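Local coordinates for protein putative acetyltransferase (Streptococcus mutans, PDB 3LD2) that binds coenzyme A and probably transfers an acyl group from its thioester to an acceptor, at residues L42-Q47 with D90-V95; H82-K87 with L96-L101; K144-V149 with D184-Y189. All coordinates share one frame; numbering follows the deposited sequence.

In the fold
Contacts 2 and 3 are antiparallel strand pairs of one mixed sheet, on either side of strand 110-117; they meet where Leu101 packs on Leu146. Contact 1 instead lays the start of helix 45-55 against the first residues of strand 92-100, the strand that contact 2 uses further along. All three are partly buried. Contact 1 is the smallest and lies farthest out, its centre about 15 Å from that of the chain, with a single side-chain-to-backbone bond. Contact 2, its centre about 7 Å from the chain's, adds aromatic packing to four backbone bonds. Contact 3 buries most surface, with half of its twelve touching residues buried, and alone includes a histidine-carboxylate bond, made by the exposed His148.

Contact 1. Residues L42-Q47 with D90-V95; sequences LSDIEQ and DKIVGV
Gln47 reaches across to Ile92. Gln47 CB starts the contact, 3.7 Å from Ile92 CG1. Beyond CG the chain runs extended (chi2 177°), which carries the amide over the same methylene: Gln47 CD lies 3.6 Å from Ile92 CG1, and NE2 also passes close to it. At the tip, Gln47 OE1 accepts the backbone N-H of Ile92 at 3.3 Å. The N-H points almost straight at the oxygen (178°), yet the nitrogen stands well above the carbonyl plane, 42° out of it, and so misses the lone-pair directions. In the GNAT fold to which this chain belongs, the contact joins the 3-10 turn at 42-44 and the helix that follows it to the beginning of strand 92-100, just before the classic beta bulge in which Val93 and Gly94 both face Ala86. The CG1 branch of Ile92 ends at CD1, which lies 3.6 Å from Asp44 CG, a methyl against a carboxylate. That carboxylate has its polar partners elsewhere, OD1 in a salt bridge with Lys87 and OD2 bonded to Leu41 N. Lys87 also pairs with Asp90 OD1, 4.9 Å from Asp44 OD1, and its charge probably eases the repulsion between the two acids.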
ATOM      1  N   LEU A  42      12.429  -8.876 -10.686  1.00 15.88           N
ATOM      2  CA  LEU A  42      11.576  -9.192 -11.797  1.00 17.35           C
ATOM      3  C   LEU A  42      11.086 -10.604 -11.559  1.00 18.74           C
ATOM      4  O   LEU A  42       9.939 -10.927 -11.838  1.00 18.25           O
ATOM      5  CB  LEU A  42      12.383  -9.128 -13.083  1.00 19.43           C
ATOM      6  CG  LEU A  42      11.724  -8.419 -14.253  1.00 22.97           C
ATOM      7  CD1 LEU A  42      11.745  -6.947 -13.975  1.00 22.66           C
ATOM      8  CD2 LEU A  42      12.493  -8.717 -15.539  1.00 26.59           C
ATOM      9  N   SER A  43      11.967 -11.449 -11.026  1.00 17.93           N
ATOM     10  CA  SER A  43      11.612 -12.855 -10.816  1.00 22.01           C
ATOM     11  C   SER A  43      10.666 -13.081  -9.615  1.00 20.05           C
ATOM     12  O   SER A  43      10.147 -14.181  -9.445  1.00 18.30           O
ATOM     13  CB  SER A  43      12.861 -13.757 -10.732  1.00 14.03           C
ATOM     14  OG  SER A  43      13.659 -13.489  -9.589  1.00 15.27           O
ATOM     15  N   ASP A  44      10.455 -12.042  -8.805  1.00 15.63           N
ATOM     16  CA  ASP A  44       9.517 -12.093  -7.677  1.00 19.49           C
ATOM     17  C   ASP A  44       8.059 -11.833  -8.069  1.00 18.51           C
ATOM     18  O   ASP A  44       7.158 -11.994  -7.246  1.00 19.78           O
ATOM     19  CB  ASP A  44       9.873 -11.031  -6.631  1.00 20.17           C
ATOM     20  CG  ASP A  44      11.018 -11.426  -5.748  1.00 20.56           C
ATOM     21  OD1 ASP A  44      11.297 -12.642  -5.624  1.00 28.41           O
ATOM     22  OD2 ASP A  44      11.626 -10.511  -5.155  1.00 19.60           O
ATOM     23  N   ILE A  45       7.824 -11.408  -9.303  1.00 15.78           N
ATOM     24  CA  ILE A  45       6.507 -10.890  -9.670  1.00 18.49           C
ATOM     25  C   ILE A  45       5.365 -11.915  -9.606  1.00 20.80           C
ATOM     26  O   ILE A  45       4.232 -11.564  -9.308  1.00 17.49           O
ATOM     27  CB  ILE A  45       6.529 -10.197 -11.051  1.00 17.15           C
ATOM     28  CG1 ILE A  45       7.306  -8.875 -10.965  1.00 16.93           C
ATOM     29  CG2 ILE A  45       5.108  -9.982 -11.569  1.00 18.13           C
ATOM     30  CD1 ILE A  45       7.516  -8.196 -12.303  1.00 14.95           C
ATOM     31  N   GLU A  46       5.665 -13.172  -9.911  1.00 26.15           N
ATOM     32  CA  GLU A  46       4.668 -14.238  -9.852  1.00 25.10           C
ATOM     33  C   GLU A  46       4.084 -14.283  -8.454  1.00 23.34           C
ATOM     34  O   GLU A  46       2.873 -14.350  -8.263  1.00 22.76           O
ATOM     35  CB  GLU A  46       5.321 -15.592 -10.125  1.00 23.69           C
ATOM     36  CG  GLU A  46       4.608 -16.423 -11.174  1.00 31.93           C
ATOM     37  CD  GLU A  46       4.806 -15.858 -12.593  1.00 49.86           C
ATOM     38  OE1 GLU A  46       4.734 -14.610 -12.770  1.00 46.37           O
ATOM     39  OE2 GLU A  46       5.035 -16.663 -13.531  1.00 47.62           O
ATOM     40  N   GLN A  47       4.978 -14.260  -7.483  1.00 20.05           N
ATOM     41  CA  GLN A  47       4.612 -14.357  -6.090  1.00 25.06           C
ATOM     42  C   GLN A  47       3.811 -13.163  -5.583  1.00 20.76           C
ATOM     43  O   GLN A  47       2.822 -13.340  -4.882  1.00 22.73           O
ATOM     44  CB  GLN A  47       5.866 -14.530  -5.250  1.00 22.65           C
ATOM     45  CG  GLN A  47       6.303 -15.961  -5.121  1.00 22.75           C
ATOM     46  CD  GLN A  47       7.587 -16.057  -4.335  1.00 31.74           C
ATOM     47  OE1 GLN A  47       7.579 -16.336  -3.123  1.00 25.22           O
ATOM     48  NE2 GLN A  47       8.709 -15.769  -5.012  1.00 25.38           N
ATOM     49  N   ASP A  90      13.372 -16.514   1.677  1.00 38.73           N
ATOM     50  CA  ASP A  90      13.168 -16.172   0.258  1.00 40.90           C
ATOM     51  C   ASP A  90      11.754 -16.512  -0.264  1.00 35.81           C
ATOM     52  O   ASP A  90      11.529 -16.658  -1.463  1.00 36.21           O
ATOM     53  CB  ASP A  90      14.263 -16.769  -0.644  1.00 41.03           C
ATOM     54  CG  ASP A  90      14.651 -15.827  -1.808  1.00 48.41           C
ATOM     55  OD1 ASP A  90      13.867 -15.718  -2.786  1.00 43.41           O
ATOM     56  OD2 ASP A  90      15.742 -15.192  -1.737  1.00 43.01           O
ATOM     57  N   LYS A  91      10.812 -16.632   0.663  1.00 33.56           N
ATOM     58  CA  LYS A  91       9.395 -16.646   0.343  1.00 30.62           C
ATOM     59  C   LYS A  91       8.837 -15.238   0.609  1.00 26.23           C
ATOM     60  O   LYS A  91       9.075 -14.651   1.679  1.00 23.44           O
ATOM     61  CB  LYS A  91       8.681 -17.681   1.218  1.00 34.82           C
ATOM     62  CG  LYS A  91       7.160 -17.557   1.257  1.00 33.00           C
ATOM     63  CD  LYS A  91       6.483 -18.446   0.209  1.00 33.28           C
ATOM     64  CE  LYS A  91       4.958 -18.270   0.216  1.00 26.69           C
ATOM     65  NZ  LYS A  91       4.306 -19.171  -0.774  1.00 23.95           N
ATOM     66  N   ILE A  92       8.123 -14.685  -0.369  1.00 22.80           N
ATOM     67  CA  ILE A  92       7.548 -13.344  -0.225  1.00 22.43           C
ATOM     68  C   ILE A  92       6.354 -13.380   0.731  1.00 21.72           C
ATOM     69  O   ILE A  92       5.448 -14.181   0.525  1.00 20.83           O
ATOM     70  CB  ILE A  92       7.006 -12.809  -1.559  1.00 23.76           C
ATOM     71  CG1 ILE A  92       8.036 -12.941  -2.688  1.00 22.69           C
ATOM     72  CG2 ILE A  92       6.515 -11.363  -1.384  1.00 19.87           C
ATOM     73  CD1 ILE A  92       8.869 -11.720  -2.884  1.00 20.08           C
ATOM     74  N   VAL A  93       6.345 -12.517   1.748  1.00 18.15           N
ATOM     75  CA  VAL A  93       5.259 -12.491   2.733  1.00 21.63           C
ATOM     76  C   VAL A  93       4.656 -11.100   2.924  1.00 19.88           C
ATOM     77  O   VAL A  93       3.715 -10.926   3.701  1.00 17.88           O
ATOM     78  CB  VAL A  93       5.709 -13.002   4.131  1.00 21.31           C
ATOM     79  CG1 VAL A  93       5.916 -14.505   4.105  1.00 20.01           C
ATOM     80  CG2 VAL A  93       6.952 -12.243   4.625  1.00 17.23           C
ATOM     81  N   GLY A  94       5.214 -10.120   2.223  1.00 16.36           N
ATOM     82  CA  GLY A  94       4.715  -8.759   2.256  1.00 15.20           C
ATOM     83  C   GLY A  94       5.188  -7.945   1.060  1.00 16.92           C
ATOM     84  O   GLY A  94       6.255  -8.214   0.489  1.00 17.13           O
ATOM     85  N   VAL A  95       4.396  -6.951   0.665  1.00 13.86           N
ATOM     86  CA  VAL A  95       4.793  -6.079  -0.433  1.00 14.56           C
ATOM     87  C   VAL A  95       4.265  -4.646  -0.278  1.00 16.02           C
ATOM     88  O   VAL A  95       3.125  -4.428   0.144  1.00 15.97           O
ATOM     89  CB  VAL A  95       4.383  -6.662  -1.802  1.00 15.13           C
ATOM     90  CG1 VAL A  95       2.873  -6.892  -1.863  1.00 11.31           C
ATOM     91  CG2 VAL A  95       4.864  -5.747  -2.930  1.00 12.24           C
TER

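Contact 2. Residues H82-K87 with L96-L101; sequences HFLVAK and LDYSSL
This is an antiparallel strand pairing, the beta hairpin of strands 82-88 and 92-100 within the mixed sheet of the GNAT fold. The strand segments run at 161° to each other and are joined by two hydrogen-bonded pairs, His82 with Tyr98 and Leu84 with Leu96. Each pair makes two backbone bonds; Leu84 N to Leu96 O is the shortest, at 2.6 Å. Between them Phe83 and Asp97 form a non-hydrogen-bonded pair, where Asp97 CA comes within 3.0 Å of His82 O in a CA-H...O contact. The Phe83 and Asp97 side chains run side by side on one face, Asp97 CB sitting over the phenyl ring, 3.7 Å from Phe83 CD1. The other face carries His82, Leu84, Leu96 and Tyr98, and helix 126-138 packs there: Leu96 touches Leu130, and the Tyr98 ring meets that of Phe134 edge-to-face. Tyr98 CG stands between its backbone N and carbonyl carbon (chi1 64°), which brings the ring end toward His82. There His82 CB rests over one face of it, while the edge of the imidazole turns toward the face of the phenol ring, an offset edge-to-face pair with planes at 61°, His82 CD2 approaching Tyr98 CE1 to 3.4 Å.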
ATOM      1  N   HIS A  82       7.856   1.980  -7.482  1.00 14.65           N
ATOM      2  CA  HIS A  82       8.865   1.146  -6.845  1.00 13.80           C
ATOM      3  C   HIS A  82       8.231   0.153  -5.858  1.00 15.83           C
ATOM      4  O   HIS A  82       7.173   0.424  -5.301  1.00 15.50           O
ATOM      5  CB  HIS A  82       9.890   2.021  -6.152  1.00 16.26           C
ATOM      6  CG  HIS A  82      10.270   3.237  -6.942  1.00 22.73           C
ATOM      7  ND1 HIS A  82      10.917   3.164  -8.159  1.00 23.70           N
ATOM      8  CD2 HIS A  82      10.094   4.557  -6.689  1.00 20.51           C
ATOM      9  CE1 HIS A  82      11.119   4.387  -8.623  1.00 20.13           C
ATOM     10  NE2 HIS A  82      10.628   5.249  -7.751  1.00 21.47           N
ATOM     11  N   PHE A  83       8.869  -1.006  -5.672  1.00 14.89           N
ATOM     12  CA  PHE A  83       8.337  -2.079  -4.826  1.00 11.45           C
ATOM     13  C   PHE A  83       9.326  -2.537  -3.752  1.00 14.25           C
ATOM     14  O   PHE A  83      10.456  -2.941  -4.045  1.00 16.34           O
ATOM     15  CB  PHE A  83       7.957  -3.298  -5.666  1.00 11.35           C
ATOM     16  CG  PHE A  83       6.931  -3.035  -6.734  1.00  9.63           C
ATOM     17  CD1 PHE A  83       5.663  -3.602  -6.646  1.00 10.59           C
ATOM     18  CD2 PHE A  83       7.233  -2.256  -7.835  1.00 11.77           C
ATOM     19  CE1 PHE A  83       4.709  -3.394  -7.632  1.00 10.43           C
ATOM     20  CE2 PHE A  83       6.287  -2.032  -8.831  1.00 14.56           C
ATOM     21  CZ  PHE A  83       5.011  -2.614  -8.724  1.00 15.21           C
ATOM     22  N   LEU A  84       8.900  -2.484  -2.498  1.00 18.08           N
ATOM     23  CA  LEU A  84       9.626  -3.135  -1.416  1.00 13.71           C
ATOM     24  C   LEU A  84       8.938  -4.461  -1.128  1.00 16.63           C
ATOM     25  O   LEU A  84       7.695  -4.556  -1.123  1.00 16.56           O
ATOM     26  CB  LEU A  84       9.638  -2.267  -0.168  1.00 11.59           C
ATOM     27  CG  LEU A  84      10.299  -0.903  -0.374  1.00 17.20           C
ATOM     28  CD1 LEU A  84      10.174  -0.060   0.878  1.00 13.88           C
ATOM     29  CD2 LEU A  84      11.763  -1.068  -0.757  1.00 15.11           C
ATOM     30  N   VAL A  85       9.739  -5.486  -0.890  1.00 13.30           N
ATOM     31  CA  VAL A  85       9.194  -6.803  -0.632  1.00 13.29           C
ATOM     32  C   VAL A  85       9.756  -7.384   0.678  1.00 15.09           C
ATOM     33  O   VAL A  85      10.887  -7.097   1.074  1.00 18.14           O
ATOM     34  CB  VAL A  85       9.434  -7.698  -1.862  1.00 17.25           C
ATOM     35  CG1 VAL A  85       9.933  -9.056  -1.467  1.00 20.98           C
ATOM     36  CG2 VAL A  85       8.174  -7.800  -2.704  1.00 13.20           C
ATOM     37  N   ALA A  86       8.951  -8.142   1.404  1.00 16.89           N
ATOM     38  CA  ALA A  86       9.471  -8.786   2.609  1.00 19.88           C
ATOM     39  C   ALA A  86       9.468 -10.293   2.428  1.00 17.55           C
ATOM     40  O   ALA A  86       8.524 -10.865   1.892  1.00 18.92           O
ATOM     41  CB  ALA A  86       8.699  -8.365   3.842  1.00 13.95           C
ATOM     42  N   LYS A  87      10.550 -10.937   2.832  1.00 20.01           N
ATOM     43  CA  LYS A  87      10.672 -12.378   2.634  1.00 22.93           C
ATOM     44  C   LYS A  87      11.020 -13.057   3.938  1.00 24.77           C
ATOM     45  O   LYS A  87      11.715 -12.487   4.801  1.00 26.14           O
ATOM     46  CB  LYS A  87      11.745 -12.722   1.591  1.00 21.94           C
ATOM     47  CG  LYS A  87      11.503 -12.216   0.172  1.00 25.55           C
ATOM     48  CD  LYS A  87      12.570 -12.784  -0.776  1.00 31.79           C
ATOM     49  CE  LYS A  87      12.759 -11.943  -2.033  1.00 29.38           C
ATOM     50  NZ  LYS A  87      12.991 -12.759  -3.276  1.00 22.79           N
ATOM     51  N   LEU A  96       5.115  -3.675  -0.602  1.00 14.31           N
ATOM     52  CA  LEU A  96       4.739  -2.279  -0.567  1.00 12.00           C
ATOM     53  C   LEU A  96       5.222  -1.611  -1.852  1.00 17.90           C
ATOM     54  O   LEU A  96       6.423  -1.622  -2.153  1.00 15.70           O
ATOM     55  CB  LEU A  96       5.323  -1.576   0.664  1.00 11.57           C
ATOM     56  CG  LEU A  96       4.923  -0.085   0.816  1.00 14.47           C
ATOM     57  CD1 LEU A  96       4.990   0.434   2.251  1.00 10.81           C
ATOM     58  CD2 LEU A  96       5.734   0.848  -0.107  1.00 15.01           C
ATOM     59  N   ASP A  97       4.287  -1.051  -2.619  1.00 18.06           N
ATOM     60  CA  ASP A  97       4.641  -0.266  -3.800  1.00 16.23           C
ATOM     61  C   ASP A  97       4.309   1.200  -3.561  1.00 16.85           C
ATOM     62  O   ASP A  97       3.336   1.519  -2.878  1.00 16.81           O
ATOM     63  CB  ASP A  97       3.897  -0.755  -5.028  1.00 16.22           C
ATOM     64  CG  ASP A  97       2.426  -0.419  -4.982  1.00 18.90           C
ATOM     65  OD1 ASP A  97       1.742  -0.937  -4.084  1.00 23.15           O
ATOM     66  OD2 ASP A  97       1.946   0.354  -5.840  1.00 24.45           O
ATOM     67  N   TYR A  98       5.130   2.091  -4.103  1.00 16.38           N
ATOM     68  CA  TYR A  98       4.896   3.525  -3.948  1.00 15.42           C
ATOM     69  C   TYR A  98       5.215   4.296  -5.199  1.00 13.32           C
ATOM     70  O   TYR A  98       5.953   3.840  -6.062  1.00 16.33           O
ATOM     71  CB  TYR A  98       5.654   4.105  -2.750  1.00 14.18           C
ATOM     72  CG  TYR A  98       7.156   4.055  -2.830  1.00 14.98           C
ATOM     73  CD1 TYR A  98       7.871   5.119  -3.366  1.00 17.33           C
ATOM     74  CD2 TYR A  98       7.868   2.960  -2.342  1.00 14.35           C
ATOM     75  CE1 TYR A  98       9.257   5.101  -3.431  1.00 15.72           C
ATOM     76  CE2 TYR A  98       9.258   2.919  -2.402  1.00 14.13           C
ATOM     77  CZ  TYR A  98       9.954   3.994  -2.960  1.00 19.70           C
ATOM     78  OH  TYR A  98      11.341   3.993  -3.036  1.00 18.08           O
ATOM     79  N   SER A  99       4.645   5.477  -5.292  1.00 15.35           N
ATOM     80  CA  SER A  99       4.808   6.292  -6.480  1.00 14.47           C
ATOM     81  C   SER A  99       4.297   7.707  -6.207  1.00 15.28           C
ATOM     82  O   SER A  99       3.535   7.922  -5.251  1.00 12.76           O
ATOM     83  CB  SER A  99       3.996   5.680  -7.604  1.00 13.27           C
ATOM     84  OG  SER A  99       2.629   5.970  -7.372  1.00 15.58           O
ATOM     85  N   SER A 100       4.723   8.663  -7.041  1.00 16.72           N
ATOM     86  CA  SER A 100       4.168  10.026  -7.043  1.00 15.89           C
ATOM     87  C   SER A 100       2.639  10.070  -7.171  1.00 14.83           C
ATOM     88  O   SER A 100       2.058   9.411  -8.027  1.00 14.46           O
ATOM     89  CB  SER A 100       4.767  10.824  -8.199  1.00 13.81           C
ATOM     90  OG  SER A 100       5.967  11.450  -7.783  1.00 21.98           O
ATOM     91  N   LEU A 101       1.988  10.873  -6.352  1.00 14.51           N
ATOM     92  CA  LEU A 101       0.531  10.946  -6.423  1.00 15.25           C
ATOM     93  C   LEU A 101       0.030  11.623  -7.700  1.00 20.45           C
ATOM     94  O   LEU A 101      -0.992  11.219  -8.245  1.00 25.46           O
ATOM     95  CB  LEU A 101      -0.053  11.631  -5.188  1.00 14.39           C
ATOM     96  CG  LEU A 101      -1.581  11.590  -5.100  1.00 18.92           C
ATOM     97  CD1 LEU A 101      -2.105  10.163  -5.286  1.00 15.11           C
ATOM     98  CD2 LEU A 101      -2.062  12.157  -3.777  1.00 13.25           C
TER

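Contact 3. Residues K144-V149 with D184-Y189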
ATOM      1  N   LYS A 144       5.034  15.132   1.585  1.00 18.58           N
ATOM      2  CA  LYS A 144       3.796  14.641   2.135  1.00 18.32           C
ATOM      3  C   LYS A 144       3.415  13.295   1.546  1.00 16.09           C
ATOM      4  O   LYS A 144       3.482  13.090   0.325  1.00 13.28           O
ATOM      5  CB  LYS A 144       2.684  15.648   1.839  1.00 17.61           C
ATOM      6  CG  LYS A 144       1.352  15.306   2.440  1.00 15.05           C
ATOM      7  CD  LYS A 144       0.241  15.990   1.690  1.00 17.39           C
ATOM      8  CE  LYS A 144      -1.051  15.980   2.492  1.00 19.74           C
ATOM      9  NZ  LYS A 144      -2.007  16.997   1.995  1.00 21.74           N
ATOM     10  N   VAL A 145       3.023  12.387   2.436  1.00 14.28           N
ATOM     11  CA  VAL A 145       2.415  11.128   2.046  1.00 14.33           C
ATOM     12  C   VAL A 145       0.907  11.254   2.172  1.00 12.07           C
ATOM     13  O   VAL A 145       0.395  11.795   3.140  1.00 11.56           O
ATOM     14  CB  VAL A 145       2.813   9.967   2.974  1.00 11.79           C
ATOM     15  CG1 VAL A 145       2.333   8.657   2.386  1.00  8.46           C
ATOM     16  CG2 VAL A 145       4.287   9.955   3.207  1.00 12.27           C
ATOM     17  N   LEU A 146       0.203  10.702   1.208  1.00 11.89           N
ATOM     18  CA  LEU A 146      -1.227  10.689   1.273  1.00 14.76           C
ATOM     19  C   LEU A 146      -1.821   9.366   0.732  1.00 14.57           C
ATOM     20  O   LEU A 146      -1.456   8.909  -0.358  1.00 12.12           O
ATOM     21  CB  LEU A 146      -1.760  11.922   0.544  1.00 12.23           C
ATOM     22  CG  LEU A 146      -3.238  12.230   0.685  1.00 14.75           C
ATOM     23  CD1 LEU A 146      -3.476  13.706   0.758  1.00 18.24           C
ATOM     24  CD2 LEU A 146      -3.958  11.631  -0.505  1.00 19.10           C
ATOM     25  N   ILE A 147      -2.733   8.770   1.511  1.00 12.37           N
ATOM     26  CA  ILE A 147      -3.425   7.537   1.115  1.00 12.89           C
ATOM     27  C   ILE A 147      -4.931   7.560   1.358  1.00 13.65           C
ATOM     28  O   ILE A 147      -5.444   8.314   2.192  1.00 14.64           O
ATOM     29  CB  ILE A 147      -2.873   6.314   1.856  1.00 13.63           C
ATOM     30  CG1 ILE A 147      -2.895   6.578   3.361  1.00 12.04           C
ATOM     31  CG2 ILE A 147      -1.453   5.966   1.356  1.00 14.14           C
ATOM     32  CD1 ILE A 147      -2.248   5.493   4.181  1.00 13.79           C
ATOM     33  N   HIS A 148      -5.625   6.711   0.618  1.00 13.66           N
ATOM     34  CA  HIS A 148      -7.061   6.515   0.746  1.00 14.74           C
ATOM     35  C   HIS A 148      -7.327   5.167   1.407  1.00 16.81           C
ATOM     36  O   HIS A 148      -6.803   4.150   0.956  1.00 19.12           O
ATOM     37  CB  HIS A 148      -7.693   6.494  -0.631  1.00 12.81           C
ATOM     38  CG  HIS A 148      -7.720   7.826  -1.301  1.00 18.64           C
ATOM     39  ND1 HIS A 148      -8.875   8.563  -1.443  1.00 19.32           N
ATOM     40  CD2 HIS A 148      -6.733   8.560  -1.869  1.00 19.69           C
ATOM     41  CE1 HIS A 148      -8.600   9.688  -2.077  1.00 21.08           C
ATOM     42  NE2 HIS A 148      -7.308   9.711  -2.347  1.00 21.58           N
ATOM     43  N   VAL A 149      -8.131   5.155   2.470  1.00 14.16           N
ATOM     44  CA  VAL A 149      -8.459   3.924   3.181  1.00 10.05           C
ATOM     45  C   VAL A 149      -9.984   3.792   3.258  1.00 11.88           C
ATOM     46  O   VAL A 149     -10.663   4.696   3.735  1.00 12.04           O
ATOM     47  CB  VAL A 149      -7.848   3.923   4.608  1.00 13.67           C
ATOM     48  CG1 VAL A 149      -7.929   2.538   5.240  1.00 14.32           C
ATOM     49  CG2 VAL A 149      -6.405   4.390   4.593  1.00 13.63           C
ATOM     50  N   ASP A 184     -14.566   6.964   2.483  1.00 14.01           N
ATOM     51  CA  ASP A 184     -13.179   6.997   2.077  1.00 10.43           C
ATOM     52  C   ASP A 184     -12.426   7.863   3.072  1.00 12.40           C
ATOM     53  O   ASP A 184     -12.675   9.067   3.175  1.00 15.47           O
ATOM     54  CB  ASP A 184     -13.085   7.585   0.677  1.00 15.64           C
ATOM     55  CG  ASP A 184     -11.703   7.463   0.079  1.00 20.83           C
ATOM     56  OD1 ASP A 184     -10.907   6.620   0.559  1.00 18.51           O
ATOM     57  OD2 ASP A 184     -11.427   8.210  -0.889  1.00 24.94           O
ATOM     58  N   LEU A 185     -11.520   7.260   3.828  1.00 10.71           N
ATOM     59  CA  LEU A 185     -10.743   8.015   4.793  1.00 12.20           C
ATOM     60  C   LEU A 185      -9.377   8.305   4.226  1.00 14.21           C
ATOM     61  O   LEU A 185      -8.689   7.406   3.742  1.00 13.68           O
ATOM     62  CB  LEU A 185     -10.608   7.260   6.103  1.00 13.64           C
ATOM     63  CG  LEU A 185     -11.908   6.732   6.692  1.00 12.02           C
ATOM     64  CD1 LEU A 185     -11.597   5.981   7.984  1.00  9.22           C
ATOM     65  CD2 LEU A 185     -12.864   7.887   6.897  1.00 11.05           C
ATOM     66  N   ILE A 186      -8.999   9.575   4.275  1.00 15.81           N
ATOM     67  CA  ILE A 186      -7.790  10.027   3.629  1.00 14.40           C
ATOM     68  C   ILE A 186      -6.788  10.298   4.705  1.00 13.83           C
ATOM     69  O   ILE A 186      -7.010  11.183   5.531  1.00 14.29           O
ATOM     70  CB  ILE A 186      -8.053  11.289   2.800  1.00 14.33           C
ATOM     71  CG1 ILE A 186      -9.020  10.936   1.679  1.00 13.35           C
ATOM     72  CG2 ILE A 186      -6.739  11.848   2.223  1.00 12.89           C
ATOM     73  CD1 ILE A 186      -9.271  12.047   0.724  1.00 13.68           C
ATOM     74  N   TYR A 187      -5.711   9.511   4.700  1.00 12.12           N
ATOM     75  CA  TYR A 187      -4.652   9.622   5.697  1.00 12.27           C
ATOM     76  C   TYR A 187      -3.396  10.267   5.134  1.00 13.82           C
ATOM     77  O   TYR A 187      -3.022  10.049   3.982  1.00 15.71           O
ATOM     78  CB  TYR A 187      -4.311   8.248   6.282  1.00 11.52           C
ATOM     79  CG  TYR A 187      -5.283   7.781   7.340  1.00 11.76           C
ATOM     80  CD1 TYR A 187      -5.045   8.020   8.688  1.00 12.09           C
ATOM     81  CD2 TYR A 187      -6.452   7.116   6.992  1.00 14.64           C
ATOM     82  CE1 TYR A 187      -5.936   7.612   9.650  1.00 13.09           C
ATOM     83  CE2 TYR A 187      -7.355   6.691   7.957  1.00 10.88           C
ATOM     84  CZ  TYR A 187      -7.096   6.947   9.273  1.00 13.98           C
ATOM     85  OH  TYR A 187      -7.982   6.514  10.222  1.00 21.27           O
ATOM     86  N   SER A 188      -2.715  11.059   5.939  1.00 14.50           N
ATOM     87  CA  SER A 188      -1.530  11.699   5.416  1.00 13.73           C
ATOM     88  C   SER A 188      -0.393  11.586   6.396  1.00 14.41           C
ATOM     89  O   SER A 188      -0.579  11.153   7.530  1.00 14.74           O
ATOM     90  CB  SER A 188      -1.810  13.155   4.990  1.00 13.13           C
ATOM     91  OG  SER A 188      -2.180  13.948   6.093  1.00 13.60           O
ATOM     92  N   TYR A 189       0.801  11.942   5.939  1.00 15.16           N
ATOM     93  CA  TYR A 189       1.978  11.874   6.784  1.00 14.33           C
ATOM     94  C   TYR A 189       2.888  13.021   6.424  1.00 15.84           C
ATOM     95  O   TYR A 189       3.192  13.229   5.248  1.00 19.64           O
ATOM     96  CB  TYR A 189       2.704  10.537   6.574  1.00 16.82           C
ATOM     97  CG  TYR A 189       3.707  10.193   7.656  1.00 16.23           C
ATOM     98  CD1 TYR A 189       3.453   9.178   8.575  1.00 16.93           C
ATOM     99  CD2 TYR A 189       4.907  10.873   7.750  1.00 17.11           C
ATOM    100  CE1 TYR A 189       4.361   8.862   9.563  1.00 17.35           C
ATOM    101  CE2 TYR A 189       5.824  10.565   8.733  1.00 17.41           C
ATOM    102  CZ  TYR A 189       5.553   9.559   9.629  1.00 19.96           C
ATOM    103  OH  TYR A 189       6.482   9.265  10.601  1.00 27.76           O
TER
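The His148 imidazole is met in two ways by strand 180-190. Over one face lies Ile186 CG1, a CH-pi contact 4.2 Å from the ring centroid, with Ile186 CD1 close to CE1. At the ring's edge stands the carboxylate of Asp184, nearly coplanar with the imidazole (22° between planes). His148 ND1 donates to Asp184 OD2 at 2.6 Å; the oxygen lies in the ring plane and is approached on its syn side. Asp184 swings its acid group toward the neighbouring strand because its CG points away from the backbone N (chi1 -171°). On the other face of the sheet, Tyr187 CD2 is 3.6 Å from Val149 CG2, the methyl coming obliquely to the ring, and Tyr187 CB packs on Ile147 CG1. Val145 and Tyr189 lie side by side, CB to CB 3.6 Å.

Between the two sets of side chains runs a regular antiparallel pairing, with six backbone bonds shared equally by the pairs Val145-Tyr189, Ile147-Tyr187 and Val149-Leu185. In this GNAT fold, strand 144-150 borders the coenzyme A site: the side chain of Val149 is about 5 Å from the bound coenzyme A and about 4 Å from the side chain of Asn153, which binds it. Helix 154-162 covers the apolar face, Tyr160 touching Ile147 and Val149. On the opposite face Glu168 of the next strand takes both Lys144 NZ and Ser188 OG.

The chemistry thus divides by face, apolar beneath the helix and polar or mixed on the other, where the bond to Asp184, in the plane of the imidazole, probably limits rotation of that ring.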